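Local coordinates for Alpha/beta hydrolase fold-3 domain protein (Sulfolobus islandicus, PDB 5LK6), which probably hydrolyses carboxylic ester bonds, as a thermostable lipase/carboxylesterase of the alpha/beta hydrolase fold, at residues D124-T129 against L162-K167; E201-F206 against Y243-D248. One frame throughout, in Å; residues are numbered along the deposited sequence.

Interaction 1. Residues D124-T129 against L162-K167; sequences DSFDAT and LLSKGK
Phe126 and Leu163 mark the closest approach of the two backbones, with their CA atoms 7.6 Å apart. Residues 124-129 are helical throughout, whereas 162-167 begin in the last part of a helix and run on into a loop, where Lys167 N bonds back to Ser164 O. No hydrogen bond crosses the contact, which buries 181 Å² and depends on one ring. The side chain of Phe126 reaches across because its CG lies anti to the backbone N (chi1 -178°), which sends CD1, CE1 and CZ to the other segment. CD1 packs on Leu163 CB at 3.9 Å, the apolar part of the contact. CE1 lies 3.8 Å from Leu163 O, which approaches the ring obliquely. Ser164 OG comes up at the ring edge, near its plane, 3.7 Å from CE1; its hydrogen-bond partner is Val160 O, in helix 152-163. Beyond the tip of the ring, the bent chain of Lys167 crosses at about a right angle and brings CE to 4.2 Å from CZ. Replacing Phe126 with an alanine would probably open a gap between helix and loop, leaving Leu163 CB and Lys167 CE without their aromatic partner. Within helix 120-133, Ser125 O accepts from both Thr129 N and Thr129 OG1, which arrive from opposite faces of the carbonyl plane. Helix 120-133 thus meets the end of helix 152-163, with Ser125 and Thr129 packing on Val160 and also touching strand 72-77 of the central sheet.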
loop_
_atom_site.group_PDB
_atom_site.type_symbol
_atom_site.label_atom_id
_atom_site.label_comp_id
_atom_site.label_asym_id
_atom_site.label_seq_id
_atom_site.Cartn_x
_atom_site.Cartn_y
_atom_site.Cartn_z
ATOM N N ASP A 124 6.788 8.559 28.312
ATOM C CA ASP A 124 8.035 8.751 27.581
ATOM C C ASP A 124 7.816 9.118 26.103
ATOM O O ASP A 124 8.471 10.025 25.572
ATOM C CB ASP A 124 8.923 7.504 27.671
ATOM C CG ASP A 124 9.502 7.272 29.075
ATOM O OD1 ASP A 124 9.241 8.088 29.991
ATOM O OD2 ASP A 124 10.235 6.266 29.258
ATOM N N SER A 125 6.919 8.402 25.440
ATOM C CA SER A 125 6.655 8.612 24.022
ATOM C C SER A 125 6.102 10.034 23.767
ATOM O O SER A 125 6.515 10.688 22.813
ATOM C CB SER A 125 5.695 7.546 23.479
ATOM O OG SER A 125 6.310 6.277 23.462
ATOM N N PHE A 126 5.202 10.500 24.623
ATOM C CA PHE A 126 4.723 11.870 24.567
ATOM C C PHE A 126 5.781 12.910 24.867
ATOM O O PHE A 126 5.893 13.896 24.171
ATOM C CB PHE A 126 3.623 12.088 25.572
ATOM C CG PHE A 126 3.041 13.469 25.526
ATOM C CD1 PHE A 126 2.228 13.861 24.451
ATOM C CD2 PHE A 126 3.287 14.393 26.557
ATOM C CE1 PHE A 126 1.668 15.145 24.398
ATOM C CE2 PHE A 126 2.729 15.682 26.513
ATOM C CZ PHE A 126 1.929 16.061 25.434
ATOM N N ASP A 127 6.502 12.732 25.950
ATOM C CA ASP A 127 7.508 13.697 26.362
ATOM C C ASP A 127 8.572 13.887 25.306
ATOM O O ASP A 127 9.001 15.013 25.111
ATOM C CB ASP A 127 8.178 13.265 27.676
ATOM C CG ASP A 127 7.271 13.425 28.858
ATOM O OD1 ASP A 127 6.180 13.998 28.698
ATOM O OD2 ASP A 127 7.637 12.966 29.952
ATOM N N ALA A 128 9.014 12.782 24.680
ATOM C CA ALA A 128 9.940 12.811 23.534
ATOM C C ALA A 128 9.321 13.533 22.339
ATOM O O ALA A 128 9.949 14.403 21.759
ATOM C CB ALA A 128 10.380 11.416 23.149
ATOM N N THR A 129 8.073 13.230 22.003
ATOM C CA THR A 129 7.425 13.921 20.904
ATOM C C THR A 129 7.381 15.436 21.155
ATOM O O THR A 129 7.719 16.235 20.287
ATOM C CB THR A 129 6.016 13.352 20.629
ATOM O OG1 THR A 129 6.166 11.997 20.218
ATOM C CG2 THR A 129 5.294 14.120 19.528
ATOM N N LEU A 162 -3.536 11.484 20.175
ATOM C CA LEU A 162 -4.657 11.873 21.008
ATOM C C LEU A 162 -4.264 12.892 22.092
ATOM O O LEU A 162 -4.885 13.950 22.204
ATOM C CB LEU A 162 -5.271 10.637 21.650
ATOM C CG LEU A 162 -6.370 9.973 20.834
ATOM C CD1 LEU A 162 -6.542 8.480 21.189
ATOM C CD2 LEU A 162 -7.663 10.762 21.046
ATOM N N LEU A 163 -3.254 12.545 22.892
ATOM C CA LEU A 163 -2.705 13.424 23.930
ATOM C C LEU A 163 -2.189 14.781 23.420
ATOM O O LEU A 163 -2.059 15.713 24.189
ATOM C CB LEU A 163 -1.522 12.710 24.595
ATOM C CG LEU A 163 -1.858 11.509 25.516
ATOM C CD1 LEU A 163 -0.603 10.805 26.029
ATOM C CD2 LEU A 163 -2.750 11.953 26.655
ATOM N N SER A 164 -1.855 14.840 22.137
ATOM C CA SER A 164 -1.326 16.010 21.476
ATOM C C SER A 164 -2.383 16.912 20.910
ATOM O O SER A 164 -2.031 18.004 20.486
ATOM C CB SER A 164 -0.425 15.597 20.313
ATOM O OG SER A 164 0.753 14.979 20.786
ATOM N N LYS A 165 -3.651 16.503 20.898
ATOM C CA LYS A 165 -4.726 17.344 20.372
ATOM C C LYS A 165 -4.787 18.709 21.103
ATOM O O LYS A 165 -4.853 18.732 22.308
ATOM C CB LYS A 165 -6.067 16.612 20.481
ATOM C CG LYS A 165 -7.156 17.136 19.561
ATOM C CD LYS A 165 -8.520 16.520 19.867
ATOM C CE LYS A 165 -9.586 17.582 19.609
ATOM N NZ LYS A 165 -10.963 17.061 19.826
ATOM N N GLY A 166 -4.714 19.822 20.362
ATOM C CA GLY A 166 -4.657 21.187 20.945
ATOM C C GLY A 166 -3.364 21.596 21.671
ATOM O O GLY A 166 -3.358 22.547 22.442
ATOM N N LYS A 167 -2.293 20.835 21.496
ATOM C CA LYS A 167 -0.994 21.166 22.057
ATOM C C LYS A 167 0.077 21.150 20.991
ATOM O O LYS A 167 1.011 21.912 21.071
ATOM C CB LYS A 167 -0.552 20.143 23.102
ATOM C CG LYS A 167 -1.355 19.984 24.402
ATOM C CD LYS A 167 -0.388 19.720 25.599
ATOM C CE LYS A 167 -0.922 18.814 26.716
ATOM N NZ LYS A 167 -2.355 19.091 26.972
#

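Interaction 2. Residues E201-F206 against Y243-D248; sequences EHIEWF and YDPLRD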
loop_
_atom_site.group_PDB
_atom_site.type_symbol
_atom_site.label_atom_id
_atom_site.label_comp_id
_atom_site.label_asym_id
_atom_site.label_seq_id
_atom_site.Cartn_x
_atom_site.Cartn_y
_atom_site.Cartn_z
ATOM N N GLU A 201 -2.139 -15.797 23.147
ATOM C CA GLU A 201 -1.362 -15.987 24.359
ATOM C C GLU A 201 -0.298 -14.915 24.446
ATOM O O GLU A 201 -0.047 -14.424 25.544
ATOM C CB GLU A 201 -0.724 -17.383 24.450
ATOM C CG GLU A 201 -1.597 -18.364 25.201
ATOM C CD GLU A 201 -1.033 -19.783 25.252
ATOM O OE1 GLU A 201 0.235 -19.910 25.321
ATOM O OE2 GLU A 201 -1.896 -20.737 25.238
ATOM N N HIS A 202 0.326 -14.553 23.309
ATOM C CA HIS A 202 1.322 -13.508 23.368
ATOM C C HIS A 202 0.666 -12.184 23.809
ATOM O O HIS A 202 1.177 -11.468 24.666
ATOM C CB HIS A 202 2.050 -13.245 22.085
ATOM C CG HIS A 202 2.850 -14.369 21.536
ATOM N ND1 HIS A 202 3.080 -15.560 22.196
ATOM C CD2 HIS A 202 3.458 -14.484 20.338
ATOM C CE1 HIS A 202 3.772 -16.372 21.419
ATOM N NE2 HIS A 202 4.013 -15.741 20.289
ATOM N N ILE A 203 -0.457 -11.843 23.211
ATOM C CA ILE A 203 -1.104 -10.580 23.544
ATOM C C ILE A 203 -1.419 -10.547 25.035
ATOM O O ILE A 203 -1.134 -9.537 25.695
ATOM C CB ILE A 203 -2.364 -10.355 22.681
ATOM C CG1 ILE A 203 -1.956 -10.158 21.193
ATOM C CG2 ILE A 203 -3.155 -9.132 23.162
ATOM C CD1 ILE A 203 -3.030 -10.548 20.197
ATOM N N GLU A 204 -1.956 -11.653 25.564
ATOM C CA GLU A 204 -2.278 -11.771 26.989
ATOM C C GLU A 204 -1.039 -11.630 27.870
ATOM O O GLU A 204 -1.035 -10.866 28.841
ATOM C CB GLU A 204 -3.063 -13.059 27.280
ATOM C CG GLU A 204 -4.533 -12.909 26.863
ATOM C CD GLU A 204 -5.366 -14.200 26.727
ATOM O OE1 GLU A 204 -4.833 -15.338 26.882
ATOM O OE2 GLU A 204 -6.584 -14.050 26.405
ATOM N N TRP A 205 0.042 -12.303 27.486
ATOM C CA TRP A 205 1.308 -12.217 28.208
ATOM C C TRP A 205 1.895 -10.798 28.285
ATOM O O TRP A 205 2.203 -10.308 29.363
ATOM C CB TRP A 205 2.316 -13.157 27.599
ATOM C CG TRP A 205 3.552 -13.238 28.475
ATOM C CD1 TRP A 205 3.762 -14.079 29.547
ATOM C CD2 TRP A 205 4.719 -12.429 28.366
ATOM N NE1 TRP A 205 4.996 -13.826 30.101
ATOM C CE2 TRP A 205 5.602 -12.826 29.377
ATOM C CE3 TRP A 205 5.108 -11.430 27.495
ATOM C CZ2 TRP A 205 6.848 -12.244 29.536
ATOM C CZ3 TRP A 205 6.357 -10.872 27.643
ATOM C CH2 TRP A 205 7.204 -11.266 28.664
ATOM N N PHE A 206 1.951 -10.119 27.155
ATOM C CA PHE A 206 2.336 -8.724 27.165
ATOM C C PHE A 206 1.491 -7.871 28.104
ATOM O O PHE A 206 2.001 -7.037 28.806
ATOM C CB PHE A 206 2.284 -8.123 25.763
ATOM C CG PHE A 206 3.356 -8.631 24.839
ATOM C CD1 PHE A 206 4.678 -8.589 25.204
ATOM C CD2 PHE A 206 3.026 -9.121 23.557
ATOM C CE1 PHE A 206 5.671 -9.077 24.334
ATOM C CE2 PHE A 206 4.010 -9.594 22.684
ATOM C CZ PHE A 206 5.346 -9.592 23.076
ATOM N N TYR A 243 -3.404 -11.900 7.988
ATOM C CA TYR A 243 -3.356 -13.071 8.882
ATOM C C TYR A 243 -2.753 -12.638 10.209
ATOM O O TYR A 243 -1.641 -13.044 10.598
ATOM C CB TYR A 243 -2.598 -14.260 8.233
ATOM C CG TYR A 243 -3.376 -14.853 7.109
ATOM C CD1 TYR A 243 -4.447 -15.728 7.364
ATOM C CD2 TYR A 243 -3.103 -14.515 5.800
ATOM C CE1 TYR A 243 -5.221 -16.247 6.340
ATOM C CE2 TYR A 243 -3.851 -15.026 4.763
ATOM C CZ TYR A 243 -4.903 -15.893 5.026
ATOM O OH TYR A 243 -5.658 -16.370 3.985
ATOM N N ASP A 244 -3.522 -11.843 10.915
ATOM C CA ASP A 244 -3.044 -11.180 12.110
ATOM C C ASP A 244 -4.213 -11.003 13.065
ATOM O O ASP A 244 -5.218 -10.376 12.708
ATOM C CB ASP A 244 -2.404 -9.821 11.730
ATOM C CG ASP A 244 -1.944 -8.979 12.957
ATOM O OD1 ASP A 244 -2.083 -9.374 14.168
ATOM O OD2 ASP A 244 -1.414 -7.869 12.694
ATOM N N PRO A 245 -4.088 -11.526 14.293
ATOM C CA PRO A 245 -5.224 -11.342 15.220
ATOM C C PRO A 245 -5.612 -9.878 15.453
ATOM O O PRO A 245 -6.780 -9.599 15.783
ATOM C CB PRO A 245 -4.714 -11.953 16.538
ATOM C CG PRO A 245 -3.212 -12.053 16.398
ATOM C CD PRO A 245 -2.956 -12.218 14.931
ATOM N N LEU A 246 -4.635 -8.970 15.324
ATOM C CA LEU A 246 -4.875 -7.543 15.511
ATOM C C LEU A 246 -5.424 -6.808 14.273
ATOM O O LEU A 246 -5.605 -5.592 14.271
ATOM C CB LEU A 246 -3.622 -6.847 16.025
ATOM C CG LEU A 246 -3.078 -7.307 17.372
ATOM C CD1 LEU A 246 -1.860 -6.474 17.732
ATOM C CD2 LEU A 246 -4.046 -7.266 18.526
ATOM N N ARG A 247 -5.728 -7.535 13.220
ATOM C CA ARG A 247 -6.232 -6.907 12.022
ATOM C C ARG A 247 -7.498 -6.099 12.247
ATOM O O ARG A 247 -7.574 -4.924 11.847
ATOM C CB ARG A 247 -6.523 -7.977 10.961
ATOM C CG ARG A 247 -6.845 -7.377 9.613
ATOM C CD ARG A 247 -7.206 -8.480 8.703
ATOM N NE ARG A 247 -8.509 -8.952 9.073
ATOM C CZ ARG A 247 -9.024 -10.108 8.694
ATOM N NH1 ARG A 247 -8.329 -10.990 7.988
ATOM N NH2 ARG A 247 -10.236 -10.396 9.068
ATOM N N ASP A 248 -8.522 -6.757 12.782
ATOM C CA ASP A 248 -9.850 -6.201 12.732
ATOM C C ASP A 248 -9.890 -4.962 13.570
ATOM O O ASP A 248 -10.513 -3.998 13.182
ATOM C CB ASP A 248 -10.919 -7.215 13.164
ATOM C CG ASP A 248 -11.218 -8.262 12.074
ATOM O OD1 ASP A 248 -10.667 -8.191 10.959
ATOM O OD2 ASP A 248 -12.016 -9.174 12.344
#
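Ile203 and Pro245 have the nearest CA atoms of the two segments, 9.3 Å apart, so helix 200-210 and the turn that leads into helix 247-259 meet through side chains alone. The contact is small, burying 102 Å², and a single methyl carries it from the helix side. Ile203 CD1 lies 3.8 Å from Leu246 CD2 and 4.1 Å from Pro245 CG. The Ile203 and Leu246 side chains lie alongside one another, running in opposite senses, while the proline ring is crossed obliquely. Ile203 CG1 stands anti to the carbonyl carbon (chi1 -67°), and the extended second torsion carries CD1 onward to both partners. Met189 of helix 187-191 touches Ile203 and Pro245 as well, adding a fourth apolar side chain to the group.

The turn on which this methyl rests is a type I beta turn from Asp244 to Arg247, closed by Arg247 N to Asp244 O at 2.9 Å, with Leu246 at the N-cap position of the next helix. An Asx turn lies within it: Leu246 N donates to Asp244 OD1 at 2.8 Å, reaching the oxygen from above the carboxylate plane. The other oxygen, OD2, accepts from His274 ND1. An acid after a late strand, bonded to a histidine, is the arrangement of the alpha/beta hydrolase triad, and Asp244 is consistent with its acid member, alongside Ser151 and His274. The Asx bond therefore ties down one oxygen while the other meets the histidine. Leu246 also touches His274. At the start of the helix, Arg247 NE and NH2 both grip Asp248 OD1 side-on, at 3.0 and 2.9 Å, with the oxygen in the guanidinium plane; Asp248 OD2 accepts from Ser188 N.

Interaction 1 closes along the chain before interaction 2 opens, and both fall within the one alpha/beta hydrolase range. Their centres lie 26 Å apart and their nearest atoms about 15 Å, so they do not touch. The central mixed sheet relates them: helix 152-163 of interaction 1 comes just after strand 144-150 and the probable nucleophile Ser151, while segment 243-248 follows strand 236-241, two places further across the sheet. Interaction 1 sets helix 120-133 against the end of helix 152-163 and the loop after it, whereas interaction 2 sets helix 200-210 against the turn that holds the probable triad acid. The first is plain structural packing beside the sheet, the second a contact beside the presumed active site.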